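Local coordinates for competence/damage-inducible protein CinA (Agrobacterium tumefaciens, PDB 2A9S) that is of unknown function but belongs to the competence/damage-inducible CinA family and may act as a nicotinamide-nucleotide amidase, at residues 15-20 and 161-166; 20-25 and 50-55; 26-31 and 41-46. All coordinates share one frame; numbering follows the deposited sequence. Where two conformers were deposited one is given.

Contact 1: residues 15-20 and 161-166; sequences RRIITD and MLIALN
Leu162 presents its CB to the tip of Ile17, whose CD1 stops 4.0 Å from that carbon and only slightly farther from Leu162 CD1, the two side chains crossing at about a right angle. Beyond this touch Leu162 turns to the sheet, where it packs on Phe102 and Val104 of strand 102-108. Ile163, next along the segment, carries most of the contact, and its two branches divide the work. The ethyl branch lies against that of Ile17, CG1 of Ile163 being 3.6 Å from CG1 of Ile17, while its terminal CD1 also meets the aliphatic CG and CD of Arg16. With CG1 anti to the carbonyl carbon (chi1 -66°), CG2 is left anti to the backbone N and points over the guanidinium of Arg16, 3.5 Å from CZ and above the centre of the plane. These residues pack helix 8-24 against helix 147-167; the two short segments run in roughly the same direction, their axes 10.1 Å apart at an angle of 31°, as neighbouring helices covering one face of the mixed sheet of this alpha/beta fold. Arg16 reaches Ile163 with an extended chain, CG anti to the backbone N (chi1 165°). Its guanidinium is also tethered at the edge, where NE makes a weak but nearly straight hydrogen bond of 3.3 Å to OD2 of Asp20, part of a salt bridge one turn on. Asn166 directs its CB toward helix 8-24 and packs there on Phe21 and Leu24.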
ATOM      1  N   ARG A  15      12.797  10.845   2.287  1.00 13.06           N
ATOM      2  CA  ARG A  15      13.278  11.997   1.516  1.00 13.80           C
ATOM      3  C   ARG A  15      14.637  11.671   0.908  1.00 13.38           C
ATOM      4  O   ARG A  15      14.864  12.018  -0.247  1.00 12.33           O
ATOM      5  CB  ARG A  15      13.405  13.245   2.401  1.00 14.83           C
ATOM      6  CG  ARG A  15      13.501  14.559   1.577  1.00 15.85           C
ATOM      7  CD  ARG A  15      13.220  15.792   2.422  1.00 18.51           C
ATOM      8  NE  ARG A  15      11.871  15.773   3.012  1.00 25.42           N
ATOM      9  CZ  ARG A  15      10.741  16.054   2.355  1.00 29.21           C
ATOM     10  NH1 ARG A  15       9.576  16.004   2.992  1.00 31.59           N
ATOM     11  NH2 ARG A  15      10.755  16.389   1.070  1.00 28.82           N
ATOM     12  N   ARG A  16      15.510  10.984   1.669  1.00 12.12           N
ATOM     13  CA  ARG A  16      16.848  10.599   1.189  1.00 12.57           C
ATOM     14  C   ARG A  16      16.731   9.668  -0.032  1.00 11.57           C
ATOM     15  O   ARG A  16      17.412   9.851  -1.047  1.00 11.13           O
ATOM     16  CB  ARG A  16      17.693   9.966   2.306  1.00 12.91           C
ATOM     17  CG  ARG A  16      18.914   9.252   1.749  1.00 17.38           C
ATOM     18  CD  ARG A  16      20.038   9.122   2.742  1.00 23.18           C
ATOM     19  NE  ARG A  16      21.204   8.518   2.092  1.00 27.42           N
ATOM     20  CZ  ARG A  16      22.210   7.955   2.761  1.00 29.71           C
ATOM     21  NH1 ARG A  16      22.179   7.918   4.087  1.00 29.31           N
ATOM     22  NH2 ARG A  16      23.233   7.413   2.108  1.00 31.45           N
ATOM     23  N   ILE A  17      15.818   8.709   0.050  1.00 10.96           N
ATOM     24  CA  ILE A  17      15.622   7.761  -1.041  1.00 11.61           C
ATOM     25  C   ILE A  17      15.161   8.496  -2.317  1.00 11.68           C
ATOM     26  O   ILE A  17      15.713   8.261  -3.402  1.00 11.65           O
ATOM     27  CB  ILE A  17      14.643   6.652  -0.642  1.00 11.07           C
ATOM     28  CG1 ILE A  17      15.308   5.753   0.440  1.00 10.14           C
ATOM     29  CG2 ILE A  17      14.220   5.840  -1.859  1.00 12.22           C
ATOM     30  CD1 ILE A  17      14.278   4.912   1.240  1.00 11.57           C
ATOM     31  N   ILE A  18      14.158   9.367  -2.189  1.00 11.95           N
ATOM     32  CA  ILE A  18      13.631  10.076  -3.365  1.00 12.04           C
ATOM     33  C   ILE A  18      14.752  10.965  -3.928  1.00 12.24           C
ATOM     34  O   ILE A  18      14.968  10.995  -5.144  1.00 11.72           O
ATOM     35  CB  ILE A  18      12.366  10.901  -3.032  1.00 12.96           C
ATOM     36  CG1 ILE A  18      11.244  10.001  -2.453  1.00 10.70           C
ATOM     37  CG2 ILE A  18      11.856  11.643  -4.249  1.00 12.90           C
ATOM     38  CD1 ILE A  18      10.943   8.742  -3.227  1.00 10.76           C
ATOM     39  N   THR A  19      15.479  11.633  -3.031  1.00 12.01           N
ATOM     40  CA  THR A  19      16.521  12.563  -3.447  1.00 12.78           C
ATOM     41  C   THR A  19      17.670  11.847  -4.190  1.00 12.65           C
ATOM     42  O   THR A  19      18.134  12.314  -5.221  1.00 12.85           O
ATOM     43  CB  THR A  19      17.021  13.384  -2.245  1.00 12.62           C
ATOM     44  OG1 THR A  19      15.896  14.050  -1.629  1.00 13.68           O
ATOM     45  CG2 THR A  19      18.001  14.434  -2.716  1.00 13.56           C
ATOM     46  N   ASP A  20      18.088  10.700  -3.661  1.00 12.46           N
ATOM     47  CA  ASP A  20      19.186   9.908  -4.226  1.00 13.20           C
ATOM     48  C   ASP A  20      18.782   9.196  -5.515  1.00 12.91           C
ATOM     49  O   ASP A  20      19.538   9.196  -6.503  1.00 12.17           O
ATOM     50  CB  ASP A  20      19.699   8.891  -3.197  1.00 13.41           C
ATOM     51  CG  ASP A  20      20.715   9.484  -2.211  1.00 16.29           C
ATOM     52  OD1 ASP A  20      21.235  10.616  -2.419  1.00 17.36           O
ATOM     53  OD2 ASP A  20      21.017   8.784  -1.219  1.00 20.73           O
ATOM     54  N   MET A 161      17.245  -0.214   4.628  1.00 13.52           N
ATOM     55  CA  MET A 161      17.698  -1.254   3.715  1.00 14.07           C
ATOM     56  C   MET A 161      17.700  -0.853   2.244  1.00 14.95           C
ATOM     57  O   MET A 161      18.632  -1.227   1.510  1.00 15.88           O
ATOM     58  CB  MET A 161      16.895  -2.539   3.914  1.00 14.51           C
ATOM     59  CG  MET A 161      17.146  -3.195   5.267  1.00 12.45           C
ATOM     60  SD  MET A 161      15.998  -4.549   5.593  1.00 10.70           S
ATOM     61  CE  MET A 161      16.437  -5.738   4.312  1.00 14.78           C
ATOM     62  N   LEU A 162      16.672  -0.132   1.789  1.00 14.93           N
ATOM     63  CA  LEU A 162      16.676   0.407   0.419  1.00 15.42           C
ATOM     64  C   LEU A 162      17.917   1.279   0.188  1.00 16.90           C
ATOM     65  O   LEU A 162      18.604   1.156  -0.849  1.00 16.90           O
ATOM     66  CB  LEU A 162      15.407   1.210   0.135  1.00 14.42           C
ATOM     67  CG  LEU A 162      14.186   0.360  -0.191  1.00 13.89           C
ATOM     68  CD1 LEU A 162      12.930   1.292  -0.309  1.00 13.68           C
ATOM     69  CD2 LEU A 162      14.423  -0.416  -1.475  1.00 12.05           C
ATOM     70  N   ILE A 163      18.201   2.157   1.142  1.00 17.07           N
ATOM     71  CA  ILE A 163      19.404   2.993   1.059  1.00 18.79           C
ATOM     72  C   ILE A 163      20.658   2.132   0.969  1.00 19.75           C
ATOM     73  O   ILE A 163      21.501   2.363   0.094  1.00 19.74           O
ATOM     74  CB  ILE A 163      19.500   3.991   2.225  1.00 18.40           C
ATOM     75  CG1 ILE A 163      18.355   4.993   2.121  1.00 19.09           C
ATOM     76  CG2 ILE A 163      20.896   4.718   2.232  1.00 18.46           C
ATOM     77  CD1 ILE A 163      17.980   5.716   3.432  1.00 20.16           C
ATOM     78  N   ALA A 164      20.762   1.118   1.833  1.00 20.14           N
ATOM     79  CA  ALA A 164      21.932   0.234   1.855  1.00 20.49           C
ATOM     80  C   ALA A 164      22.099  -0.551   0.559  1.00 21.79           C
ATOM     81  O   ALA A 164      23.231  -0.696   0.049  1.00 21.54           O
ATOM     82  CB  ALA A 164      21.862  -0.715   3.044  1.00 20.32           C
ATOM     83  N   LEU A 165      20.984  -1.055   0.025  1.00 21.37           N
ATOM     84  CA  LEU A 165      20.988  -1.817  -1.229  1.00 22.56           C
ATOM     85  C   LEU A 165      21.467  -0.937  -2.373  1.00 23.85           C
ATOM     86  O   LEU A 165      22.247  -1.405  -3.203  1.00 24.39           O
ATOM     87  CB  LEU A 165      19.614  -2.412  -1.546  1.00 22.65           C
ATOM     88  CG  LEU A 165      19.493  -3.317  -2.784  1.00 22.41           C
ATOM     89  CD1 LEU A 165      20.144  -4.673  -2.546  1.00 24.34           C
ATOM     90  CD2 LEU A 165      18.008  -3.499  -3.136  1.00 23.31           C
ATOM     91  N   ASN A 166      21.043   0.333  -2.397  1.00 24.95           N
ATOM     92  CA  ASN A 166      21.562   1.269  -3.401  1.00 26.58           C
ATOM     93  C   ASN A 166      23.069   1.570  -3.283  1.00 28.56           C
ATOM     94  O   ASN A 166      23.781   1.632  -4.292  1.00 27.74           O
ATOM     95  CB  ASN A 166      20.810   2.582  -3.385  1.00 26.52           C
ATOM     96  CG  ASN A 166      21.280   3.532  -4.498  1.00 27.66           C
ATOM     97  OD1 ASN A 166      21.494   3.108  -5.641  1.00 28.63           O
ATOM     98  ND2 ASN A 166      21.453   4.799  -4.163  1.00 26.44           N
TER

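Contact 2: residues 20-25 and 50-55; sequences DFTPLG and SAVVDR
Val52 spreads its two methyl groups against Phe21 and Thr22 at the point where helix 8-24 of this alpha/beta fold packs beside the entry to strand 53-59. The helix ends here in a Schellman motif: Gly25 leaves helical geometry with a positive phi of 68°, its N bonds back to Thr22 O at 3.0 Å, and Leu26 N bonds back to Phe21 O at the same length. One side of the contact is apolar and buried. CG1 of Val52 lies 3.9 Å from CB of Phe21 and equally near CD2, and CG2 touches the same CB, so the fork of the valine straddles the root of the phenylalanine while the two side chains cross at about a right angle. With CG anti to the carbonyl carbon (chi1 -76°), CB of Phe21 is left facing the valine while the ring leads off toward Phe102 and Asn166. Toward solvent only Thr22 and Ala51 remain, both exposed, with CB of Ala51 4.1 Å from OG1 of Thr22. That hydroxyl is held by its own helix through a hydrogen bond to Ile18 O. Farther along the strand, the charged end of Arg55 turns to the second subunit, with salt bridges to Asp63 and Asp67 of that chain. Even on the exposed side one approach is close, a polar atom beside a methyl: Thr22 OG1 comes to 3.4 Å from Val52 CG2.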
ATOM      1  N   ASP A  20      18.088  10.700  -3.661  1.00 12.46           N
ATOM      2  CA  ASP A  20      19.186   9.908  -4.226  1.00 13.20           C
ATOM      3  C   ASP A  20      18.782   9.196  -5.515  1.00 12.91           C
ATOM      4  O   ASP A  20      19.538   9.196  -6.503  1.00 12.17           O
ATOM      5  CB  ASP A  20      19.699   8.891  -3.197  1.00 13.41           C
ATOM      6  CG  ASP A  20      20.715   9.484  -2.211  1.00 16.29           C
ATOM      7  OD1 ASP A  20      21.235  10.616  -2.419  1.00 17.36           O
ATOM      8  OD2 ASP A  20      21.017   8.784  -1.219  1.00 20.73           O
ATOM      9  N   PHE A  21      17.598   8.570  -5.510  1.00 12.47           N
ATOM     10  CA  PHE A  21      17.239   7.683  -6.603  1.00 12.98           C
ATOM     11  C   PHE A  21      16.870   8.496  -7.842  1.00 12.78           C
ATOM     12  O   PHE A  21      17.030   8.022  -8.967  1.00 12.96           O
ATOM     13  CB  PHE A  21      16.088   6.763  -6.203  1.00 13.53           C
ATOM     14  CG  PHE A  21      16.495   5.632  -5.285  1.00 15.48           C
ATOM     15  CD1 PHE A  21      17.614   5.726  -4.475  1.00 19.17           C
ATOM     16  CD2 PHE A  21      15.719   4.486  -5.211  1.00 19.09           C
ATOM     17  CE1 PHE A  21      17.965   4.675  -3.616  1.00 20.99           C
ATOM     18  CE2 PHE A  21      16.066   3.436  -4.354  1.00 19.44           C
ATOM     19  CZ  PHE A  21      17.177   3.533  -3.561  1.00 16.45           C
ATOM     20  N   THR A  22      16.372   9.710  -7.644  1.00 12.11           N
ATOM     21  CA  THR A  22      15.910  10.494  -8.814  1.00 12.45           C
ATOM     22  C   THR A  22      17.059  10.736  -9.837  1.00 13.34           C
ATOM     23  O   THR A  22      16.906  10.382 -11.015  1.00 13.04           O
ATOM     24  CB  THR A  22      15.172  11.802  -8.423  1.00 12.43           C
ATOM     25  OG1 THR A  22      13.956  11.502  -7.682  1.00 11.56           O
ATOM     26  CG2 THR A  22      14.812  12.588  -9.691  1.00  9.84           C
ATOM     27  N   PRO A  23      18.191  11.354  -9.412  1.00 14.63           N
ATOM     28  CA  PRO A  23      19.278  11.570 -10.397  1.00 14.64           C
ATOM     29  C   PRO A  23      19.950  10.296 -10.895  1.00 15.46           C
ATOM     30  O   PRO A  23      20.561  10.309 -11.968  1.00 16.40           O
ATOM     31  CB  PRO A  23      20.293  12.442  -9.637  1.00 14.49           C
ATOM     32  CG  PRO A  23      20.045  12.131  -8.171  1.00 14.94           C
ATOM     33  CD  PRO A  23      18.516  11.958  -8.104  1.00 14.56           C
ATOM     34  N   LEU A  24      19.837   9.227 -10.120  1.00 14.31           N
ATOM     35  CA  LEU A  24      20.307   7.924 -10.537  1.00 15.81           C
ATOM     36  C   LEU A  24      19.358   7.191 -11.508  1.00 15.34           C
ATOM     37  O   LEU A  24      19.741   6.174 -12.108  1.00 16.24           O
ATOM     38  CB  LEU A  24      20.628   7.066  -9.292  1.00 14.85           C
ATOM     39  CG  LEU A  24      21.844   7.479  -8.432  1.00 17.01           C
ATOM     40  CD1 LEU A  24      21.874   6.730  -7.100  1.00 17.26           C
ATOM     41  CD2 LEU A  24      23.125   7.238  -9.213  1.00 19.88           C
ATOM     42  N   GLY A  25      18.137   7.708 -11.669  1.00 15.01           N
ATOM     43  CA  GLY A  25      17.127   7.117 -12.559  1.00 15.72           C
ATOM     44  C   GLY A  25      16.633   5.779 -12.033  1.00 16.29           C
ATOM     45  O   GLY A  25      16.267   4.887 -12.805  1.00 17.65           O
ATOM     46  N   SER A  50       6.846  10.404  -7.287  1.00 14.44           N
ATOM     47  CA  SER A  50       6.299   9.794  -8.498  1.00 15.06           C
ATOM     48  C   SER A  50       7.410   9.395  -9.473  1.00 15.02           C
ATOM     49  O   SER A  50       7.224   8.485 -10.269  1.00 16.84           O
ATOM     50  CB  SER A  50       5.348  10.763  -9.188  1.00 13.88           C
ATOM     51  OG  SER A  50       6.011  12.002  -9.333  1.00 15.55           O
ATOM     52  N   ALA A  51       8.577  10.035  -9.377  1.00 15.18           N
ATOM     53  CA  ALA A  51       9.696   9.688 -10.246  1.00 15.06           C
ATOM     54  C   ALA A  51      10.322   8.352  -9.874  1.00 15.14           C
ATOM     55  O   ALA A  51      11.015   7.735 -10.700  1.00 15.23           O
ATOM     56  CB  ALA A  51      10.764  10.773 -10.188  1.00 14.63           C
ATOM     57  N   VAL A  52      10.086   7.922  -8.630  1.00 13.85           N
ATOM     58  CA  VAL A  52      10.863   6.833  -8.023  1.00 13.25           C
ATOM     59  C   VAL A  52       9.991   5.627  -7.666  1.00 13.47           C
ATOM     60  O   VAL A  52      10.421   4.491  -7.792  1.00 12.68           O
ATOM     61  CB  VAL A  52      11.606   7.334  -6.745  1.00 14.27           C
ATOM     62  CG1 VAL A  52      12.255   6.161  -5.939  1.00 12.54           C
ATOM     63  CG2 VAL A  52      12.647   8.399  -7.101  1.00 13.45           C
ATOM     64  N   VAL A  53       8.769   5.874  -7.196  1.00 13.35           N
ATOM     65  CA  VAL A  53       7.959   4.770  -6.718  1.00 14.29           C
ATOM     66  C   VAL A  53       7.180   4.162  -7.892  1.00 14.88           C
ATOM     67  O   VAL A  53       6.340   4.822  -8.505  1.00 16.43           O
ATOM     68  CB  VAL A  53       7.034   5.192  -5.551  1.00 14.53           C
ATOM     69  CG1 VAL A  53       6.225   3.994  -5.097  1.00 15.93           C
ATOM     70  CG2 VAL A  53       7.823   5.730  -4.386  1.00 12.98           C
ATOM     71  N   ASP A  54       7.476   2.916  -8.215  1.00 13.91           N
ATOM     72  CA  ASP A  54       6.875   2.291  -9.381  1.00 14.64           C
ATOM     73  C   ASP A  54       5.519   1.706  -9.028  1.00 14.80           C
ATOM     74  O   ASP A  54       4.500   2.157  -9.567  1.00 16.94           O
ATOM     75  CB  ASP A  54       7.808   1.258  -9.970  1.00 14.43           C
ATOM     76  CG  ASP A  54       7.247   0.620 -11.247  1.00 17.67           C
ATOM     77  OD1 ASP A  54       6.984   1.386 -12.206  1.00 21.56           O
ATOM     78  OD2 ASP A  54       7.085  -0.619 -11.268  1.00 17.94           O
ATOM     79  N   ARG A  55       5.501   0.742  -8.118  1.00 13.06           N
ATOM     80  CA  ARG A  55       4.228   0.172  -7.671  1.00 12.23           C
ATOM     81  C   ARG A  55       4.407  -0.499  -6.337  1.00 11.86           C
ATOM     82  O   ARG A  55       5.530  -0.708  -5.869  1.00 12.44           O
ATOM     83  CB  ARG A  55       3.665  -0.830  -8.700  1.00 11.44           C
ATOM     84  CG  ARG A  55       4.548  -2.061  -8.879  1.00 12.56           C
ATOM     85  CD  ARG A  55       4.158  -2.871 -10.117  1.00 13.31           C
ATOM     86  NE  ARG A  55       4.419  -2.125 -11.338  1.00 14.32           N
ATOM     87  CZ  ARG A  55       3.975  -2.469 -12.544  1.00 17.05           C
ATOM     88  NH1 ARG A  55       3.225  -3.572 -12.732  1.00 16.49           N
ATOM     89  NH2 ARG A  55       4.275  -1.704 -13.562  1.00 18.34           N
TER

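Contact 3: residues 26-31 and 41-46; sequences LMVSTA and GALTEI
Apolar packing by Leu43 makes up the contact: its CD1 alone reaches two residues of strand 28-31, lying 4.1 Å from CG2 of Thr30 and, in one of the two conformers of Val28, 4.2 Å from CG1 of that residue. These two positions of the strand both direct their CB toward the helix, and Leu43, with chi1 at -73° and CG anti to its carbonyl carbon, extends toward the strand to meet them. The nearest CA atoms, those of Val28 and Leu43, are 9.6 Å apart, so the backbones stay well separated. Thr30 offers its methyl because chi1 of 63° turns CG2 anti to the carbonyl carbon; it and Leu43 run alongside one another, pointing opposite ways.

Polar interactions lie within the segments or lead elsewhere. Leu43 to Ile46 form a type I turn. Glu45 forms a salt bridge to Arg151 and a hydrogen bond to Thr148, and Thr44 hydrogen-bonds to Arg147 and Arg151, all of the second subunit.

Strand 28-32, helix 38-43 and strand 53-59 form a beta-alpha-beta unit, and Leu43 packs its helix onto the sheet within it. Ile17 of helix 8-24 and Leu159 of helix 147-167 also touch Leu43, while Thr30 rests against Val104 of the adjacent strand 102-108.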
ATOM      1  N   LEU A  26      16.613   5.630 -10.716  1.00 14.84           N
ATOM      2  CA  LEU A  26      16.224   4.350 -10.120  1.00 14.54           C
ATOM      3  C   LEU A  26      14.800   4.388  -9.560  1.00 13.91           C
ATOM      4  O   LEU A  26      14.337   5.431  -9.068  1.00 13.25           O
ATOM      5  CB  LEU A  26      17.195   3.963  -9.002  1.00 15.45           C
ATOM      6  CG  LEU A  26      18.687   3.938  -9.377  1.00 17.20           C
ATOM      7  CD1 LEU A  26      19.529   3.856  -8.115  1.00 19.30           C
ATOM      8  CD2 LEU A  26      19.029   2.842 -10.416  1.00 19.90           C
ATOM      9  N   MET A  27      14.144   3.233  -9.589  1.00 12.81           N
ATOM     10  CA  MET A  27      12.789   3.122  -9.084  1.00 13.30           C
ATOM     11  C   MET A  27      12.692   1.960  -8.111  1.00 12.08           C
ATOM     12  O   MET A  27      13.529   1.029  -8.140  1.00 12.42           O
ATOM     13  CB  MET A  27      11.761   2.951 -10.204  1.00 13.57           C
ATOM     14  CG  MET A  27      11.683   4.161 -11.173  1.00 16.29           C
ATOM     15  SD  MET A  27      10.303   4.049 -12.344  1.00 13.56           S
ATOM     16  CE  MET A  27       9.027   4.750 -11.296  1.00 18.16           C
ATOM     17  N   VAL A  28      11.658   2.021  -7.264  1.00 11.72           N
ATOM     18  CA  VAL A  28      11.459   1.046  -6.204  0.50 11.57           C
ATOM     19  C   VAL A  28      10.051   0.459  -6.271  1.00 11.32           C
ATOM     20  O   VAL A  28       9.098   1.149  -6.680  1.00 12.48           O
ATOM     21  CB  VAL A  28      11.695   1.684  -4.796  0.50 11.87           C
ATOM     22  CG1 VAL A  28      10.769   2.871  -4.565  0.50 13.16           C
ATOM     23  CG2 VAL A  28      11.555   0.625  -3.673  0.50 10.90           C
ATOM     24  N   SER A  29       9.926  -0.785  -5.854  1.00 10.50           N
ATOM     25  CA  SER A  29       8.612  -1.363  -5.618  0.50 10.12           C
ATOM     26  C   SER A  29       8.602  -1.961  -4.234  1.00 10.42           C
ATOM     27  O   SER A  29       9.651  -2.295  -3.691  1.00 10.75           O
ATOM     28  CB  SER A  29       8.254  -2.414  -6.664  0.50  9.95           C
ATOM     29  OG  SER A  29       9.134  -3.510  -6.620  0.50  9.41           O
ATOM     30  N   THR A  30       7.411  -2.067  -3.658  1.00  9.65           N
ATOM     31  CA  THR A  30       7.313  -2.521  -2.280  1.00 10.40           C
ATOM     32  C   THR A  30       6.358  -3.680  -2.249  1.00 10.32           C
ATOM     33  O   THR A  30       5.395  -3.716  -3.033  1.00 10.27           O
ATOM     34  CB  THR A  30       6.786  -1.364  -1.356  1.00 11.84           C
ATOM     35  OG1 THR A  30       5.468  -0.994  -1.754  1.00 16.06           O
ATOM     36  CG2 THR A  30       7.669  -0.095  -1.518  1.00 10.67           C
ATOM     37  N   ALA A  31       6.589  -4.600  -1.316  1.00  9.75           N
ATOM     38  CA  ALA A  31       5.711  -5.734  -1.123  1.00 10.24           C
ATOM     39  C   ALA A  31       5.477  -5.831   0.375  1.00 10.21           C
ATOM     40  O   ALA A  31       6.429  -6.085   1.106  1.00 11.21           O
ATOM     41  CB  ALA A  31       6.371  -7.003  -1.611  1.00  9.62           C
ATOM     42  N   GLY A  41       3.392   4.253   1.598  1.00  7.99           N
ATOM     43  CA  GLY A  41       2.792   5.472   2.164  1.00  9.36           C
ATOM     44  C   GLY A  41       3.876   6.486   2.552  1.00  9.52           C
ATOM     45  O   GLY A  41       3.830   7.662   2.180  1.00  9.87           O
ATOM     46  N   ALA A  42       4.873   6.009   3.285  1.00  9.92           N
ATOM     47  CA  ALA A  42       5.980   6.850   3.708  1.00 10.15           C
ATOM     48  C   ALA A  42       6.769   7.422   2.527  1.00 10.27           C
ATOM     49  O   ALA A  42       7.036   8.606   2.494  1.00 10.80           O
ATOM     50  CB  ALA A  42       6.883   6.122   4.696  1.00 10.12           C
ATOM     51  N   LEU A  43       7.113   6.594   1.552  1.00  8.96           N
ATOM     52  CA  LEU A  43       7.835   7.080   0.366  1.00  9.84           C
ATOM     53  C   LEU A  43       7.048   8.146  -0.404  1.00 10.31           C
ATOM     54  O   LEU A  43       7.629   9.125  -0.916  1.00 10.52           O
ATOM     55  CB  LEU A  43       8.153   5.924  -0.564  1.00  9.88           C
ATOM     56  CG  LEU A  43       9.268   5.022  -0.018  1.00 11.18           C
ATOM     57  CD1 LEU A  43       9.175   3.689  -0.740  1.00 12.32           C
ATOM     58  CD2 LEU A  43      10.665   5.652  -0.241  1.00 12.62           C
ATOM     59  N   THR A  44       5.719   7.979  -0.455  1.00  9.34           N
ATOM     60  CA  THR A  44       4.917   8.866  -1.293  1.00  9.86           C
ATOM     61  C   THR A  44       4.475  10.115  -0.513  1.00 10.34           C
ATOM     62  O   THR A  44       3.777  10.970  -1.049  1.00 11.02           O
ATOM     63  CB  THR A  44       3.737   8.149  -1.931  1.00 10.56           C
ATOM     64  OG1 THR A  44       2.928   7.568  -0.918  1.00  9.49           O
ATOM     65  CG2 THR A  44       4.208   7.007  -2.861  1.00 11.62           C
ATOM     66  N   GLU A  45       4.907  10.245   0.743  1.00 10.98           N
ATOM     67  CA  GLU A  45       4.790  11.541   1.446  1.00 12.06           C
ATOM     68  C   GLU A  45       5.691  12.641   0.812  1.00 13.00           C
ATOM     69  O   GLU A  45       5.430  13.841   0.958  1.00 14.12           O
ATOM     70  CB  GLU A  45       5.118  11.368   2.934  1.00 12.12           C
ATOM     71  CG  GLU A  45       3.943  10.779   3.730  1.00 15.00           C
ATOM     72  CD  GLU A  45       2.763  11.770   3.821  1.00 19.39           C
ATOM     73  OE1 GLU A  45       2.865  12.818   4.545  1.00 19.87           O
ATOM     74  OE2 GLU A  45       1.728  11.478   3.194  1.00 20.39           O
ATOM     75  N   ILE A  46       6.718  12.214   0.086  1.00 12.69           N
ATOM     76  CA  ILE A  46       7.722  13.101  -0.480  1.00 13.52           C
ATOM     77  C   ILE A  46       7.351  13.632  -1.877  1.00 13.75           C
ATOM     78  O   ILE A  46       7.091  12.854  -2.815  1.00 13.54           O
ATOM     79  CB  ILE A  46       9.078  12.372  -0.524  1.00 12.73           C
ATOM     80  CG1 ILE A  46       9.395  11.713   0.846  1.00 13.88           C
ATOM     81  CG2 ILE A  46      10.190  13.284  -1.096  1.00 14.24           C
ATOM     82  CD1 ILE A  46       9.497  12.655   2.003  1.00 13.61           C
TER

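Overall arrangement
All three contacts lie on the same side of the chain's centre, with their own centres 9 to 10 Å apart, and belong to one region where helices pack on the sheet. Contacts 1 and 2 share Asp20 and follow one helix, 8-24; Ile18 CD1 meets Val52 CB at 3.8 Å between them. Contact 1 joins contact 3 between helix 147-167 and strand 28-32, where Leu162 CD1 packs 3.7 Å from Val28 CG2 in one conformer of the valine. Contacts 2 and 3 meet through a probable backbone hydrogen bond, Val28 N lying 2.8 Å from Val52 O just ahead of strand 53-59, which runs parallel to 28-32. Along the chain, contact 3 nests inside contact 2, and both inside contact 1. Contacts 2 and 3 also reach the second subunit.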